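Side-chain contacts in Hydrogenase/urease nickel incorporation protein HypB (Helicobacter pylori, PDB 4LPS), which hydrolyses GTP slowly and uses this activity to insert nickel into [NiFe] hydrogenase, and is also required for urease maturation: residues A[58-63]-A[76-81]; A[100-105]-A[135-140]. All coordinates share one frame; numbering follows the deposited sequence.

Contact 1: A[58-63]-A[76-81]; sequences GKTTML and VVEGDL. With MG (magnesium ion), chain C; GDP (guanosine-5'-diphosphate), chain D; PO4 (phosphate ion), chain E.
Leu63 meets Val76 tip to tip, its CD1 lying 4.1 Å from Val76 CG1. The pair joins the helix that follows the P-loop (Walker A motif) of this SIMIBI-class GTPase to strand 74-80 of the parallel sheet, and the axes of helix 59-63 and strand 76-80 run nearly antiparallel (166°). The contact is slender, burying 122 Å² in all, and no hydrogen bond crosses it. Beside the apolar pair, Glu78 bends at chi2 (-73°), which turns its carboxylate toward the helix; OE1 still stops 3.9 Å from Thr60 OG1. That hydroxyl is committed to the magnesium ion instead, and Glu135 and Asp86 are further protein ligands of the metal. Around the GDP beta-phosphate the helix start supplies a dense set of donors: Thr60 N points almost straight at O2B (170°), while the N atoms of Gly58 and Lys59 both reach O3B. The Lys59 chain, bent at chi3 and chi4, brings its ammonium between two anions, which share it. NZ lies 2.7 Å from GDP O3B and also bonds to O4 of the phosphate ion, which in turn reaches the magnesium ion through its O2, at 2.1 Å.

Contact 2: A[100-105]-A[135-140]; sequences ITTGEA and ENVGNL. With MG (magnesium ion), chain C; PO4 (phosphate ion), chain E.
Thr102 and Val137 make the tight part of this contact: their side chains cross obliquely, and the two CG2 methyl groups meet at 4.0 Å. Val137 is buried, whereas Thr102, just past the end of strand 97-101, is partly exposed. The same Val137 methyl also lies 4.3 Å from Ala105 O, so one branch of the valine faces both ends of the turn 102-105. Thr102 divides its two branches between different tasks. With chi1 at 67°, OG1 sits between the backbone N and the carbonyl carbon and turns back to donate to Ala105 O at 2.7 Å, in the carbonyl plane and on a lone pair (138° at the oxygen), while CG2 is left to meet Val137. Glu104 N bonds to Thr102 O, closing a classic gamma turn at Gly103.

The rest is loose. Only 78 Å² is buried, no hydrogen bond spans the two segments, and the outer side of the turn is open, Glu104 being exposed to solvent. On the other segment the polar groups are held within the segment or by residues beyond the contact. Asn136 OD1 accepts from Val137 N in a bent bond (132°) and also from Leu108 N, and Asn136 ND2 donates to Asn50. Gly138 N makes a weak bond to O1 of the phosphate ion, 3.2 Å away, and Glu135 OE1 binds the magnesium ion at 2.4 Å. The contact lies between the two metal sites: Glu135 in its second segment binds magnesium, and Ala105 directly precedes the nickel ligand Cys106. Its setting, loops leaving the C-terminal ends of parallel strands, is typical of the nucleotide and metal site of P-loop GTPases of the G3E family.

Overall arrangement
Contact 1 closes before contact 2 opens, so the two follow in series along the chain, with centres 10 Å apart. They share the parallel sheet: strand 74-80 lies between 97-101 and 131-135, linking contact 1 to both segments of contact 2. At the seam the backbone of Glu78 pairs with strand 97-101, and Leu81 packs on Thr102 and Ala105. Glu78 OE1 and Glu135 OE2 come within 2.6 Å, a close pair of like charges. Both contacts reach the same magnesium and phosphate ions. Segment 58-63 of contact 1 binds GDP, while contact 2, farther from the chain centre, leads toward the nickel site.

Contact 1: A[58-63]-A[76-81]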
ATOM      1  N   GLY A  58       9.185   3.700  -3.730  1.00 12.21           N
ATOM      2  CA  GLY A  58       9.706   3.353  -2.418  1.00 10.20           C
ATOM      3  C   GLY A  58       8.865   2.415  -1.566  1.00 12.37           C
ATOM      4  O   GLY A  58       9.037   2.378  -0.347  1.00 12.10           O
ATOM      5  N   LYS A  59       7.961   1.663  -2.190  1.00  9.28           N
ATOM      6  CA  LYS A  59       7.082   0.740  -1.467  1.00  8.78           C
ATOM      7  C   LYS A  59       7.820  -0.361  -0.698  1.00 10.17           C
ATOM      8  O   LYS A  59       7.597  -0.541   0.501  1.00  9.37           O
ATOM      9  CB  LYS A  59       6.081   0.092  -2.431  1.00  8.53           C
ATOM     10  CG  LYS A  59       5.144   1.074  -3.113  1.00  8.36           C
ATOM     11  CD  LYS A  59       4.079   0.349  -3.926  1.00 10.04           C
ATOM     12  CE  LYS A  59       4.676  -0.385  -5.120  1.00 15.07           C
ATOM     13  NZ  LYS A  59       5.579   0.482  -5.932  1.00 15.39           N
ATOM     14  N   THR A  60       8.669  -1.113  -1.390  1.00  9.52           N
ATOM     15  CA  THR A  60       9.375  -2.226  -0.762  1.00 10.15           C
ATOM     16  C   THR A  60      10.309  -1.743   0.348  1.00 10.85           C
ATOM     17  O   THR A  60      10.387  -2.362   1.412  1.00 13.10           O
ATOM     18  CB  THR A  60      10.180  -3.039  -1.791  1.00 11.91           C
ATOM     19  OG1 THR A  60       9.290  -3.580  -2.776  1.00 18.02           O
ATOM     20  CG2 THR A  60      10.927  -4.183  -1.110  1.00 13.21           C
ATOM     21  N   THR A  61      11.003  -0.635   0.102  1.00 10.79           N
ATOM     22  CA  THR A  61      11.906  -0.060   1.098  1.00 11.52           C
ATOM     23  C   THR A  61      11.135   0.324   2.353  1.00 18.49           C
ATOM     24  O   THR A  61      11.594   0.089   3.473  1.00 20.45           O
ATOM     25  CB  THR A  61      12.645   1.180   0.556  1.00 11.64           C
ATOM     26  OG1 THR A  61      13.465   0.806  -0.560  1.00 14.57           O
ATOM     27  CG2 THR A  61      13.519   1.802   1.638  1.00 12.58           C
ATOM     28  N   MET A  62       9.960   0.911   2.156  1.00 14.40           N
ATOM     29  CA  MET A  62       9.105   1.298   3.271  1.00 15.13           C
ATOM     30  C   MET A  62       8.713   0.094   4.122  1.00 15.51           C
ATOM     31  O   MET A  62       8.770   0.149   5.352  1.00 17.08           O
ATOM     32  CB  MET A  62       7.848   1.997   2.763  1.00 10.35           C
ATOM     33  CG  MET A  62       6.961   2.527   3.871  1.00 12.15           C
ATOM     34  SD  MET A  62       5.396   3.126   3.216  1.00 25.94           S
ATOM     35  CE  MET A  62       4.683   1.575   2.672  1.00 21.53           C
ATOM     36  N   LEU A  63       8.310  -0.989   3.462  1.00 12.73           N
ATOM     37  CA  LEU A  63       7.927  -2.210   4.163  1.00 13.31           C
ATOM     38  C   LEU A  63       9.118  -2.820   4.896  1.00 13.19           C
ATOM     39  O   LEU A  63       8.968  -3.333   6.006  1.00 16.50           O
ATOM     40  CB  LEU A  63       7.319  -3.226   3.190  1.00 13.18           C
ATOM     41  CG  LEU A  63       6.009  -2.816   2.507  1.00 10.47           C
ATOM     42  CD1 LEU A  63       5.518  -3.907   1.579  1.00 10.91           C
ATOM     43  CD2 LEU A  63       4.947  -2.503   3.547  1.00  9.94           C
ATOM     44  N   VAL A  76       3.110 -10.048   3.869  1.00 13.33           N
ATOM     45  CA  VAL A  76       3.002  -9.290   2.629  1.00 12.69           C
ATOM     46  C   VAL A  76       2.589 -10.141   1.431  1.00 14.86           C
ATOM     47  O   VAL A  76       3.040 -11.276   1.264  1.00 15.20           O
ATOM     48  CB  VAL A  76       4.343  -8.578   2.305  1.00 12.49           C
ATOM     49  CG1 VAL A  76       4.245  -7.797   1.001  1.00 12.01           C
ATOM     50  CG2 VAL A  76       4.743  -7.646   3.438  1.00 12.62           C
ATOM     51  N   VAL A  77       1.702  -9.583   0.616  1.00 14.45           N
ATOM     52  CA  VAL A  77       1.430 -10.113  -0.710  1.00 13.84           C
ATOM     53  C   VAL A  77       2.029  -9.157  -1.742  1.00 13.57           C
ATOM     54  O   VAL A  77       1.659  -7.981  -1.797  1.00 15.21           O
ATOM     55  CB  VAL A  77      -0.081 -10.288  -0.955  1.00 13.22           C
ATOM     56  CG1 VAL A  77      -0.358 -10.477  -2.429  1.00 14.57           C
ATOM     57  CG2 VAL A  77      -0.619 -11.469  -0.156  1.00 13.49           C
ATOM     58  N   GLU A  78       2.962  -9.660  -2.548  1.00 13.12           N
ATOM     59  CA  GLU A  78       3.694  -8.825  -3.501  1.00 14.96           C
ATOM     60  C   GLU A  78       3.174  -8.998  -4.915  1.00 14.60           C
ATOM     61  O   GLU A  78       3.040 -10.125  -5.395  1.00 14.09           O
ATOM     62  CB  GLU A  78       5.189  -9.156  -3.477  1.00 16.85           C
ATOM     63  CG  GLU A  78       5.977  -8.473  -2.376  1.00 21.61           C
ATOM     64  CD  GLU A  78       6.182  -6.998  -2.636  1.00 23.35           C
ATOM     65  OE1 GLU A  78       6.648  -6.301  -1.715  1.00 26.53           O
ATOM     66  OE2 GLU A  78       5.887  -6.534  -3.760  1.00 21.65           O
ATOM     67  N   GLY A  79       2.865  -7.884  -5.573  1.00 13.24           N
ATOM     68  CA  GLY A  79       2.421  -7.934  -6.952  1.00 14.90           C
ATOM     69  C   GLY A  79       3.450  -7.388  -7.923  1.00 17.30           C
ATOM     70  O   GLY A  79       3.788  -6.204  -7.888  1.00 19.31           O
ATOM     71  N   ASP A  80       3.956  -8.259  -8.788  1.00 15.13           N
ATOM     72  CA  ASP A  80       4.870  -7.848  -9.848  1.00 20.02           C
ATOM     73  C   ASP A  80       4.549  -8.626 -11.112  1.00 21.01           C
ATOM     74  O   ASP A  80       3.864  -9.647 -11.058  1.00 22.13           O
ATOM     75  CB  ASP A  80       6.332  -8.050  -9.443  1.00 23.58           C
ATOM     76  CG  ASP A  80       6.828  -6.969  -8.498  1.00 30.01           C
ATOM     77  OD1 ASP A  80       6.891  -5.798  -8.924  1.00 31.28           O
ATOM     78  OD2 ASP A  80       7.162  -7.288  -7.338  1.00 30.38           O
ATOM     79  N   LEU A  81       5.030  -8.137 -12.250  1.00 19.57           N
ATOM     80  CA  LEU A  81       4.925  -8.884 -13.494  1.00 21.55           C
ATOM     81  C   LEU A  81       5.771 -10.152 -13.433  1.00 22.69           C
ATOM     82  O   LEU A  81       5.268 -11.249 -13.685  1.00 22.51           O
ATOM     83  CB  LEU A  81       5.351  -8.019 -14.683  1.00 21.94           C
ATOM     84  CG  LEU A  81       4.278  -7.196 -15.406  1.00 24.55           C
ATOM     85  CD1 LEU A  81       3.508  -6.317 -14.440  1.00 21.28           C
ATOM     86  CD2 LEU A  81       4.919  -6.349 -16.499  1.00 27.84           C
TER
HETATM   87 MG    MG C 301       8.766  -2.938  -4.954  1.00 19.55          MG
HETATM   88  PB  GDP D 302       9.379   0.331  -5.104  1.00 14.28           P
HETATM   89  O1B GDP D 302       9.788  -0.127  -6.482  1.00 14.98           O
HETATM   90  O2B GDP D 302       9.110  -0.854  -4.211  1.00  8.10           O
HETATM   91  O3B GDP D 302       8.117   1.154  -5.177  1.00 15.20           O
HETATM   92  O3A GDP D 302      10.539   1.248  -4.481  1.00 18.89           O
HETATM   93  PA  GDP D 302      11.953   0.664  -3.972  1.00 17.29           P
HETATM   94  O1A GDP D 302      11.853   0.256  -2.526  1.00 13.76           O
HETATM   95  O2A GDP D 302      12.437  -0.476  -4.830  1.00 17.91           O
HETATM   96  O5' GDP D 302      12.899   1.949  -4.088  1.00 13.35           O
HETATM   97  C5' GDP D 302      13.462   2.326  -5.342  1.00 13.08           C
HETATM   98  C4' GDP D 302      14.702   3.167  -5.082  1.00 13.40           C
HETATM   99  O4' GDP D 302      14.363   4.282  -4.256  1.00 17.36           O
HETATM  100  C3' GDP D 302      15.745   2.369  -4.321  1.00 15.26           C
HETATM  101  O3' GDP D 302      17.028   2.700  -4.860  1.00 13.26           O
HETATM  102  C2' GDP D 302      15.672   2.874  -2.899  1.00 14.01           C
HETATM  103  O2' GDP D 302      16.959   2.836  -2.286  1.00 12.65           O
HETATM  104  C1' GDP D 302      15.211   4.304  -3.103  1.00 16.50           C
HETATM  105  N9  GDP D 302      14.448   4.838  -1.953  1.00 14.86           N
HETATM  106  C8  GDP D 302      13.409   4.275  -1.308  1.00 10.86           C
HETATM  107  N7  GDP D 302      12.963   5.092  -0.321  1.00 13.36           N
HETATM  108  C5  GDP D 302      13.719   6.209  -0.338  1.00 13.38           C
HETATM  109  C6  GDP D 302      13.793   7.479   0.423  1.00 13.35           C
HETATM  110  O6  GDP D 302      13.005   7.711   1.362  1.00 15.97           O
HETATM  111  N1  GDP D 302      14.728   8.373   0.075  1.00 14.40           N
HETATM  112  C2  GDP D 302      15.591   8.147  -0.934  1.00 14.35           C
HETATM  113  N2  GDP D 302      16.515   9.090  -1.236  1.00 10.72           N
HETATM  114  N3  GDP D 302      15.581   7.011  -1.672  1.00 14.74           N
HETATM  115  C4  GDP D 302      14.687   6.032  -1.422  1.00 16.11           C
HETATM  116  P   PO4 E 303       7.380  -1.867  -8.100  1.00 20.60           P
HETATM  117  O1  PO4 E 303       6.191  -2.785  -8.230  1.00 27.59           O
HETATM  118  O2  PO4 E 303       8.235  -2.337  -6.953  1.00 18.55           O
HETATM  119  O3  PO4 E 303       8.182  -1.901  -9.376  1.00 18.96           O
HETATM  120  O4  PO4 E 303       6.900  -0.464  -7.840  1.00 26.64           O
HETATM  121  O   HOH W   1      10.875  -2.661  -5.731  1.00 20.83           O

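Contact 2: A[100-105]-A[135-140]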
ATOM      1  N   ILE A 100       3.114 -12.488  -6.094  1.00 18.12           N
ATOM      2  CA  ILE A 100       2.188 -12.777  -7.176  1.00 22.18           C
ATOM      3  C   ILE A 100       2.819 -12.313  -8.477  1.00 26.18           C
ATOM      4  O   ILE A 100       3.149 -11.135  -8.622  1.00 23.86           O
ATOM      5  CB  ILE A 100       0.825 -12.075  -6.998  1.00 21.33           C
ATOM      6  CG1 ILE A 100       0.142 -12.513  -5.703  1.00 17.61           C
ATOM      7  CG2 ILE A 100      -0.084 -12.369  -8.180  1.00 21.58           C
ATOM      8  CD1 ILE A 100      -1.230 -11.889  -5.510  1.00 12.93           C
ATOM      9  N   THR A 101       3.025 -13.234  -9.408  1.00 24.26           N
ATOM     10  CA  THR A 101       3.546 -12.845 -10.707  1.00 24.92           C
ATOM     11  C   THR A 101       2.364 -12.746 -11.657  1.00 29.00           C
ATOM     12  O   THR A 101       1.744 -13.752 -12.006  1.00 30.68           O
ATOM     13  CB  THR A 101       4.602 -13.832 -11.241  1.00 29.07           C
ATOM     14  OG1 THR A 101       4.108 -15.173 -11.142  1.00 31.14           O
ATOM     15  CG2 THR A 101       5.887 -13.715 -10.436  1.00 28.85           C
ATOM     16  N   THR A 102       2.066 -11.518 -12.066  1.00 26.38           N
ATOM     17  CA  THR A 102       0.926 -11.236 -12.927  1.00 24.89           C
ATOM     18  C   THR A 102       1.242 -11.565 -14.378  1.00 30.35           C
ATOM     19  O   THR A 102       0.340 -11.732 -15.200  1.00 35.15           O
ATOM     20  CB  THR A 102       0.502  -9.762 -12.821  1.00 23.55           C
ATOM     21  OG1 THR A 102       1.530  -8.928 -13.372  1.00 25.23           O
ATOM     22  CG2 THR A 102       0.283  -9.379 -11.363  1.00 21.49           C
ATOM     23  N   GLY A 103       2.531 -11.660 -14.685  1.00 28.38           N
ATOM     24  CA  GLY A 103       2.970 -11.933 -16.039  1.00 33.48           C
ATOM     25  C   GLY A 103       2.891 -10.708 -16.927  1.00 32.67           C
ATOM     26  O   GLY A 103       3.915 -10.097 -17.234  1.00 35.49           O
ATOM     27  N   GLU A 104       1.683 -10.340 -17.340  1.00 29.27           N
ATOM     28  CA  GLU A 104       1.512  -9.148 -18.165  1.00 32.19           C
ATOM     29  C   GLU A 104       0.549  -8.128 -17.561  1.00 25.20           C
ATOM     30  O   GLU A 104       0.565  -6.962 -17.948  1.00 26.63           O
ATOM     31  CB  GLU A 104       1.049  -9.526 -19.575  1.00 40.64           C
ATOM     32  CG  GLU A 104       2.036 -10.402 -20.328  1.00 47.58           C
ATOM     33  CD  GLU A 104       1.705 -10.519 -21.801  1.00 56.26           C
ATOM     34  OE1 GLU A 104       0.670 -11.133 -22.137  1.00 59.57           O
ATOM     35  OE2 GLU A 104       2.482  -9.989 -22.625  1.00 58.40           O
ATOM     36  N   ALA A 105      -0.280  -8.558 -16.614  1.00 23.02           N
ATOM     37  CA  ALA A 105      -1.302  -7.674 -16.058  1.00 19.81           C
ATOM     38  C   ALA A 105      -0.671  -6.546 -15.244  1.00 20.28           C
ATOM     39  O   ALA A 105       0.235  -6.773 -14.435  1.00 17.22           O
ATOM     40  CB  ALA A 105      -2.279  -8.465 -15.200  1.00 17.82           C
ATOM     41  N   GLU A 135       1.332  -5.086  -1.643  1.00 10.93           N
ATOM     42  CA  GLU A 135       2.091  -4.153  -2.466  1.00 12.20           C
ATOM     43  C   GLU A 135       1.725  -4.370  -3.924  1.00 10.89           C
ATOM     44  O   GLU A 135       2.089  -5.379  -4.529  1.00 10.63           O
ATOM     45  CB  GLU A 135       3.604  -4.297  -2.256  1.00 12.16           C
ATOM     46  CG  GLU A 135       4.389  -3.202  -2.984  1.00 13.96           C
ATOM     47  CD  GLU A 135       5.893  -3.371  -2.923  1.00 15.90           C
ATOM     48  OE1 GLU A 135       6.554  -3.178  -3.966  1.00 18.05           O
ATOM     49  OE2 GLU A 135       6.419  -3.693  -1.839  1.00 16.00           O
ATOM     50  N   ASN A 136       0.973  -3.425  -4.473  1.00 11.35           N
ATOM     51  CA  ASN A 136       0.452  -3.557  -5.823  1.00 13.30           C
ATOM     52  C   ASN A 136       1.525  -3.377  -6.891  1.00 15.01           C
ATOM     53  O   ASN A 136       2.623  -2.891  -6.612  1.00 14.13           O
ATOM     54  CB  ASN A 136      -0.677  -2.551  -6.048  1.00 10.69           C
ATOM     55  CG  ASN A 136      -1.838  -3.145  -6.815  1.00 10.14           C
ATOM     56  OD1 ASN A 136      -1.650  -3.759  -7.867  1.00 13.80           O
ATOM     57  ND2 ASN A 136      -3.047  -2.974  -6.289  1.00  8.96           N
ATOM     58  N   VAL A 137       1.197  -3.803  -8.107  1.00 14.34           N
ATOM     59  CA  VAL A 137       2.034  -3.575  -9.280  1.00 13.46           C
ATOM     60  C   VAL A 137       2.324  -2.086  -9.446  1.00 15.02           C
ATOM     61  O   VAL A 137       1.427  -1.253  -9.282  1.00 13.90           O
ATOM     62  CB  VAL A 137       1.360  -4.113 -10.558  1.00 14.58           C
ATOM     63  CG1 VAL A 137       2.232  -3.858 -11.781  1.00 14.74           C
ATOM     64  CG2 VAL A 137       1.063  -5.601 -10.410  1.00  9.15           C
ATOM     65  N   GLY A 138       3.576  -1.750  -9.746  1.00 11.11           N
ATOM     66  CA  GLY A 138       3.931  -0.369 -10.019  1.00  9.59           C
ATOM     67  C   GLY A 138       3.155   0.165 -11.208  1.00 11.57           C
ATOM     68  O   GLY A 138       3.360  -0.273 -12.344  1.00 12.66           O
ATOM     69  N   ASN A 139       2.268   1.118 -10.930  1.00 11.34           N
ATOM     70  CA  ASN A 139       1.321   1.647 -11.908  1.00  9.81           C
ATOM     71  C   ASN A 139       0.446   2.695 -11.225  1.00  9.68           C
ATOM     72  O   ASN A 139      -0.186   2.407 -10.207  1.00  9.19           O
ATOM     73  CB  ASN A 139       0.469   0.519 -12.499  1.00  9.33           C
ATOM     74  CG  ASN A 139      -0.423   0.985 -13.638  1.00 11.48           C
ATOM     75  OD1 ASN A 139      -0.480   2.171 -13.960  1.00 13.70           O
ATOM     76  ND2 ASN A 139      -1.103   0.040 -14.272  1.00 10.02           N
ATOM     77  N   LEU A 140       0.428   3.913 -11.758  1.00 10.10           N
ATOM     78  CA  LEU A 140      -0.385   4.974 -11.169  1.00 10.01           C
ATOM     79  C   LEU A 140      -1.786   5.049 -11.767  1.00 12.78           C
ATOM     80  O   LEU A 140      -2.532   5.983 -11.476  1.00 13.07           O
ATOM     81  CB  LEU A 140       0.303   6.332 -11.328  1.00 10.72           C
ATOM     82  CG  LEU A 140       1.095   6.857 -10.130  1.00 11.27           C
ATOM     83  CD1 LEU A 140       1.504   8.312 -10.343  1.00 11.11           C
ATOM     84  CD2 LEU A 140       0.289   6.715  -8.855  1.00 14.91           C
TER
HETATM   85 MG    MG C 301       8.766  -2.938  -4.954  1.00 19.55          MG
HETATM   86  P   PO4 E 303       7.380  -1.867  -8.100  1.00 20.60           P
HETATM   87  O1  PO4 E 303       6.191  -2.785  -8.230  1.00 27.59           O
HETATM   88  O2  PO4 E 303       8.235  -2.337  -6.953  1.00 18.55           O
HETATM   89  O3  PO4 E 303       8.182  -1.901  -9.376  1.00 18.96           O
HETATM   90  O4  PO4 E 303       6.900  -0.464  -7.840  1.00 26.64           O
HETATM   91  O   HOH W   1      10.875  -2.661  -5.731  1.00 20.83           O